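Local coordinates for putative Acetyltransferase (Pyrococcus horikoshii, PDB 3DDD), which binds coenzyme A and is probably an acyltransferase of the GNAT family, at residues D141-V146 with E274-Y279. Residues are numbered along the deposited sequence; the frame is centred on the assembly and turned at random. Where two conformers were deposited one is given.
Sequences DEYRTV and EKVDIY
The Tyr-143 ring meets the Glu-274 carboxylate at its edge, with Glu-274 OE2 in the plane of the ring. The two planes are turned 38° apart. No atom of 274-279 lies squarely over a ring face; Val-276 CG2 comes obliquely, 4.3 Å from Tyr-143 CZ. Tyr-143 OH donates a hydrogen bond of 2.8 Å to Glu-274 OE2. It meets that oxygen on the syn side, 30° out of the carboxylate plane. The same oxygen is 3.2 Å from Tyr-143 CE2, so it sits beside the ring edge as well as at the hydroxyl. Glu-274 has CG between its backbone N and carbonyl carbon (chi1 61°) and is extended beyond, which carries the carboxylate out to meet the tyrosine. The contact joins strand 140-149 to the loop between strands 258-267 and 279-281. In this chain with two GNAT family regions, that loop belongs to the second, and the contact lies away from the coenzyme A pocket. The backbones stay well apart, 10.7 Å at their closest between Tyr-143 CA and Val-276 CA, and it is the side chains of Tyr-143 and Glu-274 that reach across. Pro-242 and Val-244 touch both Tyr-143 and Val-276. A phenylalanine in place of Tyr-143 would probably leave Glu-274 OE2 without its hydroxyl donor and the carboxylate less fixed in its rotation. Glu-142 OE1 lies 4.8 Å from Glu-274 OE2, a pair of like charges. Arg-123 forms salt bridges with both acids and probably offsets their repulsion, while Arg-267 pairs with the other oxygen of Glu-142.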
loop_
_atom_site.group_PDB
_atom_site.type_symbol
_atom_site.label_atom_id
_atom_site.label_comp_id
_atom_site.label_asym_id
_atom_site.label_seq_id
_atom_site.Cartn_x
_atom_site.Cartn_y
_atom_site.Cartn_z
ATOM N N ASP A 141 11.137 13.636 2.421
ATOM C CA ASP A 141 11.234 12.418 3.226
ATOM C C ASP A 141 10.446 12.514 4.531
ATOM O O ASP A 141 10.467 13.548 5.211
ATOM C CB ASP A 141 12.689 12.096 3.591
ATOM C CG ASP A 141 13.557 11.772 2.389
ATOM O OD1 ASP A 141 13.050 11.692 1.270
ATOM O OD2 ASP A 141 14.766 11.593 2.587
ATOM N N GLU A 142 9.754 11.432 4.869
ATOM C CA GLU A 142 9.183 11.286 6.196
ATOM C C GLU A 142 10.040 10.326 7.025
ATOM O O GLU A 142 10.883 10.771 7.781
ATOM C CB GLU A 142 7.713 10.845 6.107
ATOM C CG GLU A 142 6.836 11.970 5.550
ATOM C CD GLU A 142 5.360 11.770 5.798
ATOM O OE1 GLU A 142 4.885 10.616 5.758
ATOM O OE2 GLU A 142 4.670 12.778 6.035
ATOM N N TYR A 143 9.868 9.026 6.832
ATOM C CA TYR A 143 10.638 8.004 7.527
ATOM C C TYR A 143 10.547 6.739 6.672
ATOM O O TYR A 143 9.682 6.650 5.808
ATOM C CB TYR A 143 10.071 7.740 8.947
ATOM C CG TYR A 143 8.558 7.614 8.975
ATOM C CD1 TYR A 143 7.953 6.469 8.544
ATOM C CD2 TYR A 143 7.737 8.673 9.390
ATOM C CE1 TYR A 143 6.576 6.337 8.527
ATOM C CE2 TYR A 143 6.336 8.548 9.384
ATOM C CZ TYR A 143 5.769 7.363 8.940
ATOM O OH TYR A 143 4.394 7.158 8.896
ATOM N N ARG A 144 11.423 5.768 6.940
ATOM C CA ARG A 144 11.447 4.496 6.200
ATOM C C ARG A 144 10.362 3.534 6.648
ATOM O O ARG A 144 9.939 3.531 7.808
ATOM C CB ARG A 144 12.811 3.804 6.313
ATOM C CG ARG A 144 13.880 4.397 5.417
ATOM C CD ARG A 144 15.279 3.986 5.841
ATOM N NE ARG A 144 15.674 2.674 5.321
ATOM C CZ ARG A 144 15.986 1.594 6.050
ATOM N NH1 ARG A 144 15.956 1.599 7.380
ATOM N NH2 ARG A 144 16.331 0.482 5.428
ATOM N N THR A 145 9.913 2.714 5.713
ATOM C CA THR A 145 8.898 1.719 5.982
ATOM C C THR A 145 9.547 0.434 5.494
ATOM O O THR A 145 9.758 0.262 4.298
ATOM C CB THR A 145 7.564 2.019 5.206
ATOM O OG1 THR A 145 7.843 2.650 3.948
ATOM C CG2 THR A 145 6.632 2.920 6.003
ATOM N N VAL A 146 9.844 -0.466 6.436
ATOM C CA VAL A 146 10.730 -1.633 6.211
ATOM C C VAL A 146 9.967 -2.960 6.233
ATOM O O VAL A 146 9.285 -3.287 7.205
ATOM C CB VAL A 146 11.880 -1.649 7.225
ATOM C CG1 VAL A 146 12.842 -2.779 6.948
ATOM C CG2 VAL A 146 12.624 -0.316 7.171
ATOM N N GLU A 274 -0.622 11.768 12.771
ATOM C CA GLU A 274 -0.732 10.316 12.884
ATOM C C GLU A 274 -0.139 9.863 14.214
ATOM O O GLU A 274 0.644 10.577 14.806
ATOM C CB GLU A 274 -0.031 9.618 11.704
ATOM C CG GLU A 274 1.461 9.885 11.586
ATOM C CD GLU A 274 2.088 9.255 10.351
ATOM O OE1 GLU A 274 1.376 8.580 9.566
ATOM O OE2 GLU A 274 3.310 9.429 10.170
ATOM N N LYS A 275 -0.519 8.688 14.695
ATOM C CA LYS A 275 0.008 8.211 15.976
ATOM C C LYS A 275 0.848 6.956 15.733
ATOM O O LYS A 275 0.408 5.822 15.891
ATOM C CB LYS A 275 -1.116 7.994 16.990
ATOM C CG LYS A 275 -0.593 7.780 18.414
ATOM C CD LYS A 275 -1.693 7.835 19.487
ATOM C CE LYS A 275 -1.160 7.487 20.893
ATOM N NZ LYS A 275 0.335 7.642 21.026
ATOM N N VAL A 276 2.073 7.200 15.311
ATOM C CA VAL A 276 2.905 6.180 14.699
ATOM C C VAL A 276 3.512 5.218 15.748
ATOM O O VAL A 276 3.983 4.138 15.400
ATOM C CB VAL A 276 4.015 6.851 13.844
ATOM C CG1 VAL A 276 5.094 7.474 14.758
ATOM C CG2 VAL A 276 4.596 5.857 12.833
ATOM N N ASP A 277 3.486 5.639 17.017
ATOM C CA ASP A 277 3.909 4.801 18.140
ATOM C C ASP A 277 2.994 3.597 18.332
ATOM O O ASP A 277 3.447 2.536 18.760
ATOM C CB ASP A 277 4.070 5.612 19.461
ATOM C CG ASP A 277 2.788 6.307 19.920
ATOM O OD1 ASP A 277 2.404 7.308 19.285
ATOM O OD2 ASP A 277 2.189 5.889 20.941
ATOM N N ILE A 278 1.724 3.729 17.958
ATOM C CA ILE A 278 0.792 2.582 18.024
ATOM C C ILE A 278 0.648 1.812 16.714
ATOM O O ILE A 278 -0.127 0.850 16.631
ATOM C CB ILE A 278 -0.618 2.961 18.587
ATOM C CG1 ILE A 278 -1.401 3.920 17.676
ATOM C CG2 ILE A 278 -0.479 3.508 20.023
ATOM C CD1 ILE A 278 -2.894 3.976 18.045
ATOM N N TYR A 279 1.382 2.261 15.695
ATOM C CA TYR A 279 1.216 1.818 14.327
ATOM C C TYR A 279 2.410 0.945 14.019
ATOM O O TYR A 279 3.518 1.470 13.826
ATOM C CB TYR A 279 1.182 3.021 13.384
ATOM C CG TYR A 279 0.760 2.748 11.942
ATOM C CD1 TYR A 279 0.063 1.596 11.577
ATOM C CD2 TYR A 279 0.973 3.692 10.971
ATOM C CE1 TYR A 279 -0.368 1.409 10.259
ATOM C CE2 TYR A 279 0.550 3.513 9.658
ATOM C CZ TYR A 279 -0.118 2.377 9.308
ATOM O OH TYR A 279 -0.521 2.205 7.999
#